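Local coordinates for protein Rubredoxin\:oxygen oxidoreductase (Desulfovibrio gigas, PDB 1E5D) that catalyses the four-electron reduction of dioxygen to two water molecules, using a non-haem diiron centre in a metallo-beta-lactamase-like domain and FMN bound to a flavodoxin-like domain, at residues D165-N170 / E220-D225; R188-Y193 / Q241-Y246; Y194-N199 / I297-S302. All coordinates share one frame; numbering follows the deposited sequence.

In this oxygen reductase, one helix between the iron site and the flavodoxin-like domain serves two neighbours. Interaction 1 sits in the lactamase-type domain, where the loop after strand 160-164 passes strand 221-224 of the same mixed sheet beside the diiron centre. Interactions 2 and 3 share helix 183-198, which packs on helix 233-248 and then, near its C-terminal end, on helix 294-302 of the flavodoxin-like part. Interactions 1 and 2, centres about 11 Å apart, touch through Phe167 and Tyr243; 2 and 3, about 9 Å apart, through Arg188 and Glu300; 1 and 3, about 17 Å apart, do not touch. A chain of contacts thus runs from the irons to the flavodoxin-like part, both sets of segments following in sequence order.

Interaction 1: residues D165-N170 / E220-D225; sequences DIFGQN and EFICPD. With FEO (mu-oxo-diiron), chain D.
Asp165 and Asp225 meet beside the diiron centre of this metallo-beta-lactamase fold, where a type II beta turn from Asp165 to Gly168 follows strand 160-164. The carboxylate of Asp165 bridges the two irons, OD1 binding FE1 at 2.0 Å and OD2 binding FE2 at 1.9 Å. His79, Glu81 and His146 also bind FE2, and Asp83 and His226 also bind FE1. Asp165 OD1 and Asp225 OD2, both acceptors, approach to 3.3 Å; OD1 is bound to iron, while Asp225 OD2 accepts from His84 ND1 and from water 1. Further along, Ile166 O comes against Pro224 CB (3.5 Å). Phe167 has its CG beside its own backbone N (chi1 -60°), turning the ring to Ile222, whose CG2 is 3.7 Å from Phe167 CD2; the two side chains cross at about a right angle. Gly168 CA rests on Pro224 CB at 3.6 Å. The bent side chain of Gln169 returns to its own turn, NE2 donating to Phe167 O in the carbonyl plane (2.9 Å) and also lying against Pro224 CG, while OE1 takes the N-H of Val228. Water 1 binds FE1 and donates its hydrogen bond to Asp225 OD2 at 2.7 Å.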
# COMPACT_ATOMS: atom_id res chain seq x y z
N ASP A 165 15.48 -11.06 -19.56
CA ASP A 165 15.50 -10.65 -18.16
C ASP A 165 16.23 -11.63 -17.26
O ASP A 165 16.70 -11.29 -16.18
CB ASP A 165 14.05 -10.49 -17.67
CG ASP A 165 13.36 -9.26 -18.20
OD1 ASP A 165 14.02 -8.22 -18.39
OD2 ASP A 165 12.12 -9.33 -18.43
N ILE A 166 16.33 -12.89 -17.67
CA ILE A 166 16.96 -13.91 -16.83
C ILE A 166 18.41 -13.55 -16.54
O ILE A 166 19.18 -13.24 -17.46
CB ILE A 166 16.86 -15.29 -17.51
CG1 ILE A 166 15.43 -15.59 -17.99
CG2 ILE A 166 17.39 -16.42 -16.65
CD1 ILE A 166 15.34 -16.73 -18.97
N PHE A 167 18.76 -13.59 -15.26
CA PHE A 167 20.11 -13.30 -14.78
C PHE A 167 20.32 -11.79 -14.71
O PHE A 167 21.38 -11.30 -14.33
CB PHE A 167 21.20 -13.93 -15.66
CG PHE A 167 21.07 -15.45 -15.70
CD1 PHE A 167 21.15 -16.18 -14.53
CD2 PHE A 167 20.87 -16.11 -16.90
CE1 PHE A 167 21.02 -17.56 -14.55
CE2 PHE A 167 20.74 -17.48 -16.93
CZ PHE A 167 20.82 -18.21 -15.75
N GLY A 168 19.27 -11.06 -15.10
CA GLY A 168 19.32 -9.61 -15.08
C GLY A 168 19.46 -9.10 -13.66
O GLY A 168 19.09 -9.69 -12.66
N GLN A 169 20.04 -7.91 -13.54
CA GLN A 169 20.06 -7.29 -12.22
C GLN A 169 19.86 -5.79 -12.44
O GLN A 169 20.34 -5.26 -13.44
CB GLN A 169 21.35 -7.56 -11.46
CG GLN A 169 22.29 -8.60 -12.04
CD GLN A 169 23.02 -8.09 -13.27
OE1 GLN A 169 23.56 -6.98 -13.30
NE2 GLN A 169 23.05 -8.90 -14.31
N ASN A 170 19.16 -5.12 -11.54
CA ASN A 170 19.03 -3.67 -11.70
C ASN A 170 20.25 -2.95 -11.14
O ASN A 170 20.29 -2.56 -9.97
CB ASN A 170 17.74 -3.21 -11.02
CG ASN A 170 16.55 -3.64 -11.86
OD1 ASN A 170 15.52 -4.07 -11.35
ND2 ASN A 170 16.71 -3.51 -13.17
N GLU A 220 30.40 -18.50 -21.50
CA GLU A 220 31.56 -17.70 -21.14
C GLU A 220 31.09 -16.26 -20.88
O GLU A 220 31.73 -15.49 -20.19
CB GLU A 220 32.62 -17.72 -22.23
CG GLU A 220 33.96 -18.28 -21.76
CD GLU A 220 34.38 -19.54 -22.48
OE1 GLU A 220 35.03 -19.43 -23.54
OE2 GLU A 220 34.07 -20.65 -22.00
N PHE A 221 29.94 -15.96 -21.46
CA PHE A 221 29.24 -14.70 -21.34
C PHE A 221 27.74 -14.88 -21.19
O PHE A 221 27.10 -15.51 -22.04
CB PHE A 221 29.46 -13.88 -22.62
CG PHE A 221 30.85 -13.31 -22.75
CD1 PHE A 221 31.18 -12.14 -22.09
CD2 PHE A 221 31.80 -13.95 -23.53
CE1 PHE A 221 32.45 -11.61 -22.22
CE2 PHE A 221 33.07 -13.43 -23.67
CZ PHE A 221 33.39 -12.25 -23.01
N ILE A 222 27.16 -14.32 -20.13
CA ILE A 222 25.70 -14.25 -20.11
C ILE A 222 25.27 -12.79 -20.24
O ILE A 222 25.75 -11.95 -19.50
CB ILE A 222 25.05 -14.85 -18.86
CG1 ILE A 222 25.25 -16.36 -18.77
CG2 ILE A 222 23.58 -14.45 -18.80
CD1 ILE A 222 25.11 -16.94 -17.38
N CYS A 223 24.39 -12.54 -21.19
CA CYS A 223 23.96 -11.21 -21.60
C CYS A 223 22.47 -11.01 -21.36
O CYS A 223 21.64 -11.37 -22.19
CB CYS A 223 24.31 -11.00 -23.08
SG CYS A 223 26.06 -11.28 -23.46
N PRO A 224 22.15 -10.45 -20.19
CA PRO A 224 20.77 -10.11 -19.84
C PRO A 224 20.36 -8.70 -20.27
O PRO A 224 21.19 -7.86 -20.61
CB PRO A 224 20.82 -10.23 -18.31
CG PRO A 224 22.19 -9.77 -17.95
CD PRO A 224 23.08 -10.11 -19.11
N ASP A 225 19.05 -8.47 -20.24
CA ASP A 225 18.37 -7.24 -20.56
C ASP A 225 18.72 -6.07 -19.65
O ASP A 225 18.69 -4.94 -20.12
CB ASP A 225 16.85 -7.44 -20.42
CG ASP A 225 16.23 -8.11 -21.63
OD1 ASP A 225 16.93 -8.23 -22.66
OD2 ASP A 225 15.07 -8.55 -21.52
FE1 FEO D . 13.04 -6.42 -18.52
FE2 FEO D . 10.40 -8.49 -18.25
O FEO D . 11.43 -6.69 -19.15
O HOH W 1 13.78 -6.26 -20.83

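Interaction 2: residues R188-Y193 / Q241-Y246; sequences RAMREY and QKYVEY. With OXY (oxygen molecule), chain E.
Arg191 lies against Tyr246 along much of its length, its CA, CB and guanidinium all meeting the one aromatic ring. The CA stands over a face of that ring in a CH-pi contact, 4.1 Å from the centroid, while CB sits near Tyr246 CZ and OH. With CG anti to the backbone N (chi1 159°) the chain runs out along the ring, and its bend at chi3 brings the guanidinium to the CE1-CD1 side of the ring. There the planes of guanidinium and ring stand 75° apart: Tyr246 CE1 lies over a face of the guanidinium, 3.2 Å from Arg191 NH1, in place of a flat stack. The opposite face of the Tyr246 ring is covered by the carbonyl oxygen of Lys242, one turn earlier in its own helix. Arg191 NH1 and Tyr246 OH both find Glu187 OE2, and Arg191 NH2 donates to water 3, which may donate in turn to Tyr246 O. These contacts pack helix 183-198, part of the lactamase-type domain, on helix 233-248, the axes of the short segments 10.7 Å apart at closest approach with a crossing angle of -44°. Met190, just before Arg191, packs beside it: its CB touches Tyr246 OH at 3.8 Å, and the chain, bent at chi3, carries CE to Lys242 CB at 4.0 Å, the two side chains crossing at about a right angle. Tyr243 reaches across with its hydroxyl, which donates to water 2 at 2.5 Å; that water in turn donates to Met190 O, and Phe167 N also bonds to the hydroxyl. The same Tyr243 OH lies at the edge of the Tyr193 ring, 4.0 Å from CD2, and at the far end Tyr193 OH makes a weak 3.3 Å hydrogen bond to O1 of the oxygen molecule.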
# COMPACT_ATOMS: atom_id res chain seq x y z
N ARG A 188 23.52 -9.33 -4.28
CA ARG A 188 22.32 -8.77 -3.65
C ARG A 188 21.34 -8.32 -4.72
O ARG A 188 20.13 -8.54 -4.64
CB ARG A 188 22.72 -7.62 -2.73
CG ARG A 188 21.56 -6.87 -2.10
CD ARG A 188 20.57 -7.79 -1.40
NE ARG A 188 19.26 -7.16 -1.24
CZ ARG A 188 18.57 -7.04 -0.11
NH1 ARG A 188 19.05 -7.51 1.03
NH2 ARG A 188 17.39 -6.44 -0.13
N ALA A 189 21.85 -7.68 -5.77
CA ALA A 189 20.98 -7.19 -6.83
C ALA A 189 20.38 -8.33 -7.64
O ALA A 189 19.26 -8.26 -8.16
CB ALA A 189 21.74 -6.24 -7.74
N MET A 190 21.12 -9.43 -7.75
CA MET A 190 20.55 -10.56 -8.50
C MET A 190 19.35 -11.14 -7.76
O MET A 190 18.32 -11.45 -8.35
CB MET A 190 21.60 -11.64 -8.69
CG MET A 190 22.65 -11.27 -9.74
SD MET A 190 23.97 -12.50 -9.68
CE MET A 190 23.02 -13.94 -10.17
N ARG A 191 19.55 -11.29 -6.46
CA ARG A 191 18.49 -11.85 -5.62
C ARG A 191 17.32 -10.88 -5.60
O ARG A 191 16.17 -11.30 -5.75
CB ARG A 191 19.05 -12.15 -4.24
CG ARG A 191 18.05 -12.27 -3.10
CD ARG A 191 18.70 -12.86 -1.85
NE ARG A 191 18.34 -14.27 -1.70
CZ ARG A 191 19.20 -15.28 -1.70
NH1 ARG A 191 20.49 -15.03 -1.85
NH2 ARG A 191 18.76 -16.52 -1.56
N GLU A 192 17.62 -9.59 -5.45
CA GLU A 192 16.53 -8.61 -5.39
C GLU A 192 15.71 -8.70 -6.67
O GLU A 192 14.49 -8.62 -6.68
CB GLU A 192 17.05 -7.20 -5.18
CG GLU A 192 17.68 -6.98 -3.82
CD GLU A 192 18.01 -5.52 -3.56
OE1 GLU A 192 18.00 -4.75 -4.54
OE2 GLU A 192 18.27 -5.17 -2.38
N TYR A 193 16.45 -8.87 -7.76
CA TYR A 193 15.77 -9.02 -9.04
C TYR A 193 14.99 -10.33 -9.07
O TYR A 193 13.79 -10.34 -9.37
CB TYR A 193 16.78 -8.95 -10.19
CG TYR A 193 16.03 -8.97 -11.51
CD1 TYR A 193 15.46 -7.80 -12.00
CD2 TYR A 193 15.87 -10.14 -12.24
CE1 TYR A 193 14.77 -7.80 -13.19
CE2 TYR A 193 15.18 -10.15 -13.44
CZ TYR A 193 14.63 -8.98 -13.90
OH TYR A 193 13.93 -8.97 -15.09
N GLN A 241 24.48 -21.03 -10.70
CA GLN A 241 24.49 -21.56 -9.34
C GLN A 241 23.38 -20.90 -8.52
O GLN A 241 22.47 -21.53 -8.01
CB GLN A 241 25.84 -21.26 -8.69
CG GLN A 241 26.77 -22.43 -8.44
CD GLN A 241 27.95 -22.00 -7.57
OE1 GLN A 241 27.86 -21.05 -6.79
NE2 GLN A 241 29.06 -22.72 -7.70
N LYS A 242 23.50 -19.58 -8.45
CA LYS A 242 22.61 -18.71 -7.70
C LYS A 242 21.15 -18.88 -8.08
O LYS A 242 20.31 -18.99 -7.19
CB LYS A 242 23.08 -17.26 -7.92
CG LYS A 242 24.26 -16.95 -7.00
CD LYS A 242 23.75 -16.63 -5.59
CE LYS A 242 24.63 -17.24 -4.53
NZ LYS A 242 24.21 -16.86 -3.15
N TYR A 243 20.84 -18.90 -9.38
CA TYR A 243 19.45 -19.03 -9.79
C TYR A 243 18.85 -20.31 -9.24
O TYR A 243 17.70 -20.33 -8.79
CB TYR A 243 19.30 -18.98 -11.33
CG TYR A 243 18.83 -17.60 -11.73
CD1 TYR A 243 19.50 -16.50 -11.18
CD2 TYR A 243 17.77 -17.37 -12.59
CE1 TYR A 243 19.12 -15.22 -11.51
CE2 TYR A 243 17.39 -16.08 -12.91
CZ TYR A 243 18.07 -15.01 -12.37
OH TYR A 243 17.70 -13.71 -12.67
N VAL A 244 19.65 -21.37 -9.28
CA VAL A 244 19.23 -22.64 -8.70
C VAL A 244 18.95 -22.47 -7.22
O VAL A 244 17.92 -22.85 -6.69
CB VAL A 244 20.29 -23.74 -8.92
CG1 VAL A 244 19.91 -25.01 -8.17
CG2 VAL A 244 20.46 -24.02 -10.40
N GLU A 245 19.90 -21.86 -6.52
CA GLU A 245 19.72 -21.52 -5.11
C GLU A 245 18.51 -20.62 -4.90
O GLU A 245 17.70 -20.84 -4.00
CB GLU A 245 20.99 -20.82 -4.61
CG GLU A 245 20.97 -20.40 -3.15
CD GLU A 245 22.30 -19.77 -2.76
OE1 GLU A 245 23.30 -20.10 -3.44
OE2 GLU A 245 22.33 -18.96 -1.81
N TYR A 246 18.37 -19.58 -5.73
CA TYR A 246 17.20 -18.73 -5.57
C TYR A 246 15.92 -19.55 -5.73
O TYR A 246 15.00 -19.40 -4.93
CB TYR A 246 17.18 -17.56 -6.56
CG TYR A 246 18.36 -16.62 -6.41
CD1 TYR A 246 19.01 -16.52 -5.18
CD2 TYR A 246 18.84 -15.86 -7.47
CE1 TYR A 246 20.09 -15.68 -5.00
CE2 TYR A 246 19.92 -15.02 -7.30
CZ TYR A 246 20.54 -14.93 -6.07
OH TYR A 246 21.62 -14.11 -5.86
O1 OXY E . 11.67 -6.96 -16.37
O2 OXY E . 10.72 -6.77 -15.67
O HOH W 2 18.82 -11.97 -11.22
O HOH W 3 16.25 -18.04 -2.26

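Interaction 3: residues Y194-N199 / I297-S302; sequences YANIVN and IMSEIS
The joint between the lactamase-type and flavodoxin-like domains is built in part from two helix ends, and its closest backbone approach pairs Ala195 with Ser299, CA to CA 5.6 Å. The small side chain of Ala195 is consistent with so close an approach: its CB points at helix 294-302 and meets Ser302 CB at 3.8 Å, with Ser299 CA and Met298 CG a little further off. Ser302 OG turns back into its own helix, donating to Ser299 O at 2.6 Å.

Met298 supplies the larger part of the opposing surface. Its CG lies anti to the backbone N (chi1 180°) and the chain then bends at chi2, bringing CE to 3.5 Å from Ala195 O and on to the amide of Asn199. Asn196 and Met298 slide past each other in opposite directions, so that Asn196 OD1 rests 3.4 Å from Met298 CB. The short segments of the two helices, from the metallo-beta-lactamase and flavodoxin folds respectively, cross at 104° with their axes 8.8 Å apart.

Buried amides are satisfied from both sides of the joint. Asn196 OD1 accepts from Tyr328 OH, while ND2 donates to Glu192 O and Ser295 O and lies 3.2 Å from Ser299 OG; Asn199 ND2 donates to Leu332 O and Gln249 OE1. Within 194-199 the helix widens into a pi-type turn, where Tyr194 O accepts from the backbone N of Ile197, Val198 and Asn199. Ile197, in this turn, makes no contact with 297-302 and touches a bound FMN.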
# COMPACT_ATOMS: atom_id res chain seq x y z
N TYR A 194 15.64 -11.45 -8.74
CA TYR A 194 14.93 -12.72 -8.75
C TYR A 194 13.70 -12.68 -7.84
O TYR A 194 12.61 -13.09 -8.25
CB TYR A 194 15.82 -13.90 -8.30
CG TYR A 194 15.18 -15.24 -8.55
CD1 TYR A 194 15.35 -15.88 -9.77
CD2 TYR A 194 14.39 -15.89 -7.60
CE1 TYR A 194 14.77 -17.10 -10.03
CE2 TYR A 194 13.80 -17.11 -7.84
CZ TYR A 194 14.00 -17.72 -9.06
OH TYR A 194 13.42 -18.94 -9.33
N ALA A 195 13.91 -12.25 -6.61
CA ALA A 195 12.87 -12.37 -5.59
C ALA A 195 11.58 -11.66 -5.98
O ALA A 195 10.50 -12.13 -5.60
CB ALA A 195 13.38 -11.85 -4.25
N ASN A 196 11.71 -10.55 -6.71
CA ASN A 196 10.53 -9.75 -7.02
C ASN A 196 9.94 -9.96 -8.40
O ASN A 196 8.92 -9.32 -8.70
CB ASN A 196 10.87 -8.26 -6.83
CG ASN A 196 10.92 -7.99 -5.33
OD1 ASN A 196 9.88 -7.83 -4.70
ND2 ASN A 196 12.14 -7.97 -4.80
N ILE A 197 10.50 -10.81 -9.26
CA ILE A 197 9.79 -11.06 -10.51
C ILE A 197 9.81 -12.52 -10.96
O ILE A 197 8.83 -12.99 -11.54
CB ILE A 197 10.35 -10.19 -11.65
CG1 ILE A 197 9.69 -10.50 -13.00
CG2 ILE A 197 11.85 -10.30 -11.72
CD1 ILE A 197 9.09 -9.27 -13.66
N VAL A 198 10.89 -13.25 -10.73
CA VAL A 198 10.95 -14.63 -11.20
C VAL A 198 10.47 -15.63 -10.16
O VAL A 198 10.11 -16.75 -10.51
CB VAL A 198 12.39 -15.02 -11.62
CG1 VAL A 198 12.40 -16.39 -12.27
CG2 VAL A 198 12.97 -13.98 -12.57
N ASN A 199 10.47 -15.27 -8.88
CA ASN A 199 10.18 -16.20 -7.80
C ASN A 199 8.96 -17.08 -7.99
O ASN A 199 9.03 -18.29 -7.74
CB ASN A 199 9.99 -15.44 -6.48
CG ASN A 199 10.40 -16.35 -5.33
OD1 ASN A 199 11.59 -16.49 -5.04
ND2 ASN A 199 9.40 -16.97 -4.71
N ILE A 297 10.77 -5.90 1.51
CA ILE A 297 10.44 -6.97 2.46
C ILE A 297 10.59 -8.31 1.75
O ILE A 297 11.10 -9.28 2.30
CB ILE A 297 9.02 -6.77 3.01
CG1 ILE A 297 8.93 -5.56 3.95
CG2 ILE A 297 8.52 -8.03 3.68
CD1 ILE A 297 7.59 -4.89 4.00
N MET A 298 10.16 -8.33 0.49
CA MET A 298 10.24 -9.57 -0.27
C MET A 298 11.69 -10.03 -0.39
O MET A 298 12.01 -11.21 -0.25
CB MET A 298 9.63 -9.40 -1.66
CG MET A 298 9.68 -10.65 -2.53
SD MET A 298 8.72 -12.00 -1.80
CE MET A 298 9.56 -13.41 -2.52
N SER A 299 12.58 -9.08 -0.67
CA SER A 299 13.97 -9.48 -0.87
C SER A 299 14.51 -10.13 0.39
O SER A 299 15.27 -11.09 0.33
CB SER A 299 14.85 -8.29 -1.27
OG SER A 299 14.37 -7.70 -2.47
N GLU A 300 14.10 -9.57 1.53
CA GLU A 300 14.58 -10.12 2.79
C GLU A 300 13.95 -11.48 3.01
O GLU A 300 14.54 -12.38 3.60
CB GLU A 300 14.26 -9.18 3.95
CG GLU A 300 14.97 -7.83 3.90
CD GLU A 300 16.48 -7.95 3.81
OE1 GLU A 300 17.02 -9.02 4.18
OE2 GLU A 300 17.12 -6.98 3.37
N ILE A 301 12.73 -11.62 2.52
CA ILE A 301 11.99 -12.85 2.78
C ILE A 301 12.52 -14.00 1.93
O ILE A 301 12.39 -15.16 2.30
CB ILE A 301 10.48 -12.67 2.55
CG1 ILE A 301 9.76 -11.93 3.69
CG2 ILE A 301 9.80 -14.00 2.29
CD1 ILE A 301 8.38 -11.47 3.26
N SER A 302 13.10 -13.64 0.79
CA SER A 302 13.59 -14.62 -0.16
C SER A 302 14.44 -15.71 0.49
O SER A 302 14.30 -16.89 0.19
CB SER A 302 14.42 -13.91 -1.25
OG SER A 302 15.63 -13.43 -0.71